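Local coordinates for protein aminopentol aminotransferase (Sphingopyxis macrogoltabida, PDB 6HBS) that transfers the amino group of aminopentol, the hydrolysed form of fumonisin B1, to pyruvate with the help of pyridoxal 5'-phosphate, giving the 2-keto product and alanine, at residues P309-E312 with T313-S317; D387-T390 with E391-A395; M59-Y62 with G63-L66. All coordinates share one frame; numbering follows the deposited sequence.

Contact 1: residues P309-E312 with T313-S317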
loop_
_atom_site.group_PDB
_atom_site.type_symbol
_atom_site.label_atom_id
_atom_site.label_comp_id
_atom_site.label_asym_id
_atom_site.label_seq_id
_atom_site.Cartn_x
_atom_site.Cartn_y
_atom_site.Cartn_z
ATOM N N PRO A 309 24.962 14.351 9.434
ATOM C CA PRO A 309 25.835 13.204 9.180
ATOM C C PRO A 309 25.218 11.858 9.611
ATOM O O PRO A 309 25.894 10.965 10.193
ATOM C CB PRO A 309 27.076 13.580 10.020
ATOM C CG PRO A 309 26.521 14.291 11.201
ATOM C CD PRO A 309 25.373 15.104 10.638
ATOM N N TYR A 310 23.931 11.665 9.298
ATOM C CA TYR A 310 23.233 10.462 9.731
ATOM C C TYR A 310 23.940 9.232 9.115
ATOM O O TYR A 310 24.055 8.176 9.757
ATOM C CB TYR A 310 21.747 10.510 9.347
ATOM C CG TYR A 310 21.524 10.098 7.920
ATOM C CD1 TYR A 310 21.738 10.990 6.891
ATOM C CD2 TYR A 310 21.262 8.783 7.596
ATOM C CE1 TYR A 310 21.650 10.601 5.575
ATOM C CE2 TYR A 310 21.147 8.373 6.280
ATOM C CZ TYR A 310 21.369 9.285 5.273
ATOM O OH TYR A 310 21.283 8.915 3.984
ATOM N N LEU A 311 24.361 9.367 7.858
ATOM C CA LEU A 311 24.858 8.217 7.065
ATOM C C LEU A 311 26.216 7.777 7.631
ATOM O O LEU A 311 26.437 6.597 7.877
ATOM C CB LEU A 311 24.961 8.622 5.590
ATOM C CG LEU A 311 25.482 7.547 4.632
ATOM C CD1 LEU A 311 24.629 6.282 4.679
ATOM C CD2 LEU A 311 25.550 8.084 3.215
ATOM N N GLU A 312 27.090 8.760 7.875
ATOM C CA GLU A 312 28.437 8.496 8.409
ATOM C C GLU A 312 28.303 7.874 9.798
ATOM O O GLU A 312 28.984 6.883 10.116
ATOM C CB GLU A 312 29.245 9.789 8.411
ATOM C CG GLU A 312 29.498 10.319 7.023
ATOM C CD GLU A 312 28.319 11.027 6.374
ATOM O OE1 GLU A 312 27.380 11.428 7.068
ATOM O OE2 GLU A 312 28.332 11.107 5.169
ATOM N N THR A 313 27.332 8.372 10.583
ATOM C CA THR A 313 27.099 7.834 11.910
ATOM C C THR A 313 26.737 6.340 11.832
ATOM O O THR A 313 27.319 5.487 12.547
ATOM C CB THR A 313 26.035 8.660 12.644
ATOM O OG1 THR A 313 26.536 9.997 12.717
ATOM C CG2 THR A 313 25.718 8.136 14.018
ATOM N N LEU A 314 25.737 5.987 11.010
ATOM C CA LEU A 314 25.233 4.575 11.040
ATOM C C LEU A 314 26.264 3.632 10.379
ATOM O O LEU A 314 26.380 2.510 10.777
ATOM C CB LEU A 314 23.831 4.449 10.427
ATOM C CG LEU A 314 23.628 4.778 8.956
ATOM C CD1 LEU A 314 23.883 3.555 8.082
ATOM C CD2 LEU A 314 22.196 5.296 8.755
ATOM N N ILE A 315 27.063 4.144 9.457
ATOM C CA ILE A 315 28.174 3.368 8.860
ATOM C C ILE A 315 29.256 3.091 9.932
ATOM O O ILE A 315 29.708 1.944 10.118
ATOM C CB ILE A 315 28.727 4.078 7.614
ATOM C CG1 ILE A 315 27.736 3.995 6.452
ATOM C CG2 ILE A 315 30.083 3.499 7.199
ATOM C CD1 ILE A 315 28.183 4.733 5.232
ATOM N N ALA A 316 29.656 4.130 10.672
ATOM C CA ALA A 316 30.645 3.967 11.773
ATOM C C ALA A 316 30.149 2.921 12.776
ATOM O O ALA A 316 30.880 2.034 13.159
ATOM C CB ALA A 316 30.912 5.302 12.414
ATOM N N SER A 317 28.866 2.949 13.155
ATOM C CA SER A 317 28.337 1.936 14.083
ATOM C C SER A 317 28.442 0.537 13.481
ATOM O O SER A 317 28.801 -0.430 14.200
ATOM C CB SER A 317 26.905 2.227 14.514
ATOM O OG SER A 317 26.870 3.478 15.165
#
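Tyr310 and Leu314 run alongside each other in the same direction, the ring atom CD2 of Tyr310 3.8 Å from the methyl CD2 of Leu314. The methyl meets the ring obliquely. In both residues chi1 near +60° (82° for Tyr310, 63° for Leu314) puts CG over the backbone, which turns the two side chains along the same flank. The same torsion brings CG of Leu314 to 3.5 Å from Tyr310 O. One face of the Tyr310 ring carries CB of Leu311, 3.7 Å above the plane and displaced from the ring centre, while the hydroxyl is tied to Phe236 O. Leu311 and Ile315 instead slant across one another, with 3.9 Å between CD1 of Leu311 and CD1 of Ile315.

These pairs decorate the first turns of helix 310-332 of this class-III (fold type I) aminotransferase, away from the cofactor site, with Pro309 at the N-cap position. Pro309 O takes two bonds from one residue: Thr313 N at 3.0 Å and Thr313 OG1 at 2.8 Å. They arrive from opposite faces of the carbonyl plane, the hydroxyl standing 38° out of it. Regular i to i-4 bonds continue the helix, for example Ala316 N to Glu312 O at 2.9 Å. Glu312 bends at chi2, and its OE1 forms a salt bridge with Arg240, a residue the Leu311 side chain also touches.

Contact 2: residues D387-T390 with E391-A395; sequences DDVT and ETLEA
Asp388 O is gripped twice by Thr392, through the backbone N at 2.8 Å and through OG1 at 2.7 Å. The two donors approach from opposite faces of the carbonyl plane: N is tilted 23° from it, whereas OG1 stands 40° above it, off the lone pairs. The hydroxyl is carried there because OG1 lies beside the backbone N of Thr392 (chi1 -66°), and it has a second partner in Tyr58 OH. A valine in place of Thr392 would probably leave Tyr58 OH without this mate and Asp388 O with the amide as its sole remaining donor from that residue.

On the exposed flank, Asp387 and Glu391 run alongside each other with like charges, OD1 of Asp387 and OE2 of Glu391 being 4.8 Å apart. The contact between them is made by OD1 of Asp387 against the methylene CG of Glu391, at 3.6 Å. A water donates to Glu391 OE2 at 2.8 Å and, weakly, to Asp387 OD2, which is likely to ease the repulsion.

Toward helix 310-332 the pair is apolar: CG1 of Val389 lies 4.0 Å from CD1 of Leu393, both side chains pointing the same way. Val389 rests against Ser317 and Ala320, Leu393 against Leu321. Asp388 OD1 forms a salt bridge with Arg46, and OD2 accepts a hydrogen bond from Thr385 N. With Asp387, Glu391 and Glu394 exposed and Val389 facing the neighbouring helix, this is the start of an amphipathic helix, 386-405, packed on a second helix.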
loop_
_atom_site.group_PDB
_atom_site.type_symbol
_atom_site.label_atom_id
_atom_site.label_comp_id
_atom_site.label_asym_id
_atom_site.label_seq_id
_atom_site.Cartn_x
_atom_site.Cartn_y
_atom_site.Cartn_z
ATOM N N ASP A 387 27.577 3.114 22.880
ATOM C CA ASP A 387 27.187 2.254 24.010
ATOM C C ASP A 387 26.323 1.084 23.534
ATOM O O ASP A 387 26.423 -0.044 24.084
ATOM C CB ASP A 387 26.394 2.965 25.110
ATOM C CG ASP A 387 26.341 2.131 26.396
ATOM O OD1 ASP A 387 25.423 1.275 26.551
ATOM O OD2 ASP A 387 27.261 2.291 27.220
ATOM N N ASP A 388 25.417 1.344 22.572
ATOM C CA ASP A 388 24.629 0.231 22.042
ATOM C C ASP A 388 25.553 -0.851 21.469
ATOM O O ASP A 388 25.334 -2.011 21.684
ATOM C CB ASP A 388 23.659 0.693 20.953
ATOM C CG ASP A 388 22.555 1.578 21.484
ATOM O OD1 ASP A 388 22.249 1.475 22.681
ATOM O OD2 ASP A 388 22.051 2.398 20.704
ATOM N N VAL A 389 26.539 -0.447 20.663
ATOM C CA VAL A 389 27.469 -1.403 20.031
ATOM C C VAL A 389 28.304 -2.113 21.120
ATOM O O VAL A 389 28.479 -3.329 21.077
ATOM C CB VAL A 389 28.337 -0.724 18.956
ATOM C CG1 VAL A 389 29.326 -1.714 18.344
ATOM C CG2 VAL A 389 27.480 -0.102 17.855
ATOM N N THR A 390 28.728 -1.384 22.161
ATOM C CA THR A 390 29.482 -2.020 23.230
ATOM C C THR A 390 28.635 -3.089 23.897
ATOM O O THR A 390 29.114 -4.218 24.090
ATOM C CB THR A 390 29.985 -1.009 24.268
ATOM O OG1 THR A 390 30.816 -0.088 23.580
ATOM C CG2 THR A 390 30.799 -1.645 25.363
ATOM N N GLU A 391 27.385 -2.750 24.238
ATOM C CA GLU A 391 26.493 -3.685 24.916
ATOM C C GLU A 391 26.109 -4.835 23.973
ATOM O O GLU A 391 25.908 -5.979 24.416
ATOM C CB GLU A 391 25.246 -2.965 25.453
ATOM C CG GLU A 391 25.485 -2.271 26.786
ATOM C CD GLU A 391 26.125 -3.154 27.856
ATOM O OE1 GLU A 391 25.518 -4.178 28.232
ATOM O OE2 GLU A 391 27.265 -2.852 28.257
ATOM N N THR A 392 26.005 -4.545 22.671
ATOM C CA THR A 392 25.707 -5.608 21.715
ATOM C C THR A 392 26.797 -6.691 21.803
ATOM O O THR A 392 26.529 -7.888 21.837
ATOM C CB THR A 392 25.568 -5.009 20.315
ATOM O OG1 THR A 392 24.414 -4.157 20.333
ATOM C CG2 THR A 392 25.461 -6.072 19.259
ATOM N N LEU A 393 28.040 -6.223 21.815
ATOM C CA LEU A 393 29.217 -7.079 21.724
ATOM C C LEU A 393 29.404 -7.878 23.014
ATOM O O LEU A 393 29.881 -9.001 22.939
ATOM C CB LEU A 393 30.452 -6.248 21.369
ATOM C CG LEU A 393 30.535 -5.780 19.919
ATOM C CD1 LEU A 393 31.606 -4.705 19.772
ATOM C CD2 LEU A 393 30.793 -6.918 18.937
ATOM N N GLU A 394 28.914 -7.383 24.156
ATOM C CA GLU A 394 28.867 -8.215 25.369
ATOM C C GLU A 394 27.879 -9.371 25.177
ATOM O O GLU A 394 28.138 -10.498 25.592
ATOM C CB GLU A 394 28.456 -7.416 26.609
ATOM C CG GLU A 394 29.210 -6.108 26.787
ATOM C CD GLU A 394 30.204 -6.009 27.936
ATOM O OE1 GLU A 394 30.373 -4.881 28.466
ATOM O OE2 GLU A 394 30.832 -7.043 28.272
ATOM N N ALA A 395 26.738 -9.092 24.528
ATOM C CA ALA A 395 25.715 -10.108 24.284
ATOM C C ALA A 395 26.216 -11.153 23.288
ATOM O O ALA A 395 25.993 -12.350 23.469
ATOM C CB ALA A 395 24.450 -9.458 23.782
HETATM O O HOH W 1 28.300 -0.377 28.992
#

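Contact 3: residues M59-Y62 with G63-L66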
loop_
_atom_site.group_PDB
_atom_site.type_symbol
_atom_site.label_atom_id
_atom_site.label_comp_id
_atom_site.label_asym_id
_atom_site.label_seq_id
_atom_site.Cartn_x
_atom_site.Cartn_y
_atom_site.Cartn_z
ATOM N N MET A 59 17.257 -5.125 13.136
ATOM C CA MET A 59 16.387 -5.189 11.941
ATOM C C MET A 59 15.927 -3.796 11.510
ATOM O O MET A 59 15.567 -3.595 10.360
ATOM C CB MET A 59 15.144 -6.038 12.177
ATOM C CG MET A 59 15.406 -7.461 12.491
ATOM S SD MET A 59 16.808 -8.144 11.614
ATOM C CE MET A 59 16.323 -8.103 9.902
ATOM N N CYS A 60 15.951 -2.828 12.421
ATOM C CA CYS A 60 15.392 -1.475 12.143
ATOM C C CYS A 60 14.026 -1.626 11.434
ATOM O O CYS A 60 13.744 -0.997 10.416
ATOM C CB CYS A 60 16.291 -0.625 11.266
ATOM S SG CYS A 60 17.904 -0.231 11.985
ATOM N N ALA A 61 13.182 -2.471 12.005
ATOM C CA ALA A 61 11.806 -2.678 11.521
ATOM C C ALA A 61 11.815 -3.225 10.078
ATOM O O ALA A 61 10.860 -3.027 9.339
ATOM C CB ALA A 61 11.060 -1.361 11.640
ATOM N N TYR A 62 12.904 -3.912 9.698
ATOM C CA TYR A 62 13.176 -4.486 8.351
ATOM C C TYR A 62 13.400 -3.380 7.338
ATOM O O TYR A 62 13.094 -3.534 6.184
ATOM C CB TYR A 62 12.072 -5.451 7.890
ATOM C CG TYR A 62 12.177 -6.814 8.508
ATOM C CD1 TYR A 62 11.628 -7.098 9.747
ATOM C CD2 TYR A 62 12.827 -7.835 7.842
ATOM C CE1 TYR A 62 11.744 -8.360 10.315
ATOM C CE2 TYR A 62 12.928 -9.108 8.376
ATOM C CZ TYR A 62 12.380 -9.370 9.613
ATOM O OH TYR A 62 12.508 -10.628 10.118
ATOM N N GLY A 63 14.001 -2.281 7.812
ATOM C CA GLY A 63 14.480 -1.198 7.003
ATOM C C GLY A 63 13.966 0.174 7.428
ATOM O O GLY A 63 14.728 1.132 7.440
ATOM N N PRO A 64 12.642 0.369 7.653
ATOM C CA PRO A 64 12.097 1.710 7.872
ATOM C C PRO A 64 12.734 2.592 8.959
ATOM O O PRO A 64 12.712 3.793 8.812
ATOM C CB PRO A 64 10.639 1.420 8.238
ATOM C CG PRO A 64 10.315 0.176 7.409
ATOM C CD PRO A 64 11.589 -0.644 7.483
ATOM N N ASN A 65 13.288 2.001 10.014
ATOM C CA ASN A 65 13.858 2.806 11.091
ATOM C C ASN A 65 15.279 3.249 10.700
ATOM O O ASN A 65 16.259 2.601 11.066
ATOM C CB ASN A 65 13.839 2.084 12.436
ATOM C CG ASN A 65 14.402 2.966 13.538
ATOM O OD1 ASN A 65 14.221 4.194 13.488
ATOM N ND2 ASN A 65 15.058 2.350 14.515
ATOM N N LEU A 66 15.369 4.390 10.012
ATOM C CA LEU A 66 16.652 4.950 9.560
ATOM C C LEU A 66 17.254 5.820 10.666
ATOM O O LEU A 66 18.465 5.824 10.840
ATOM C CB LEU A 66 16.441 5.786 8.297
ATOM C CG LEU A 66 17.698 6.392 7.658
ATOM C CD1 LEU A 66 18.608 5.315 7.048
ATOM C CD2 LEU A 66 17.327 7.393 6.593
#
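Cys60, Ala61 and Tyr62 all have positive phi (44°, 62° and 68°), a run of left-handed helical conformations that curls the chain so that Cys60 faces Gly63 and Asn65. Cys60 O then receives Gly63 N at 2.9 Å and Asn65 N at 3.1 Å, from opposite faces of the carbonyl and both well out of its plane. Gly63 N also makes a weak bond to Met59 O. Gly63 has positive phi too, and a CB here would fall 2.4 Å from Tyr62 O, too close for any side chain, so the backbone here suits glycine alone.

CB of Cys60 sits 3.2 Å from Asn65 O, and CD of Pro64 lies 3.1 Å from Ala61 O. Asn65 is the centre of an inverse gamma turn, its ND2 bonded to Gly44 O. The Tyr62 ring has Met59 CE over one face, 3.8 Å above the plane toward the rim, and makes edge-to-face contacts with His25 and His376.

The loop borders the active site: the side chain of Pro64 comes within about 4 Å of that of Lys258, by similarity the cofactor lysine, and that of Tyr62 within about 7 Å of a bound pyridoxal phosphate. Thr89 of the second subunit bonds to Ala61 N through its hydroxyl. All this lies in the buried connection from strand 54-57 to helix 72-82, whose Leu66 end packs on helix 310-332.

Along the chain the order is contact 3, contact 1, contact 2, and helix 310-332 is what joins them. Contact 1 forms its first turns and touches both others: Tyr310 CE2 and Leu66 CD2 are 4.0 Å apart on the contact 3 side, and Ser317 O and Val389 CG2 3.9 Å apart on the contact 2 side. Centres of contacts 1 and 3 are about 15 Å apart, those of 1 and 2 about 17 Å. Contacts 2 and 3 do not touch, their nearest atoms being about 9 Å apart. The helix thus links a buried loop, which lies beside the cofactor and at the subunit interface, to helix 386-405 farther from the chain's centre.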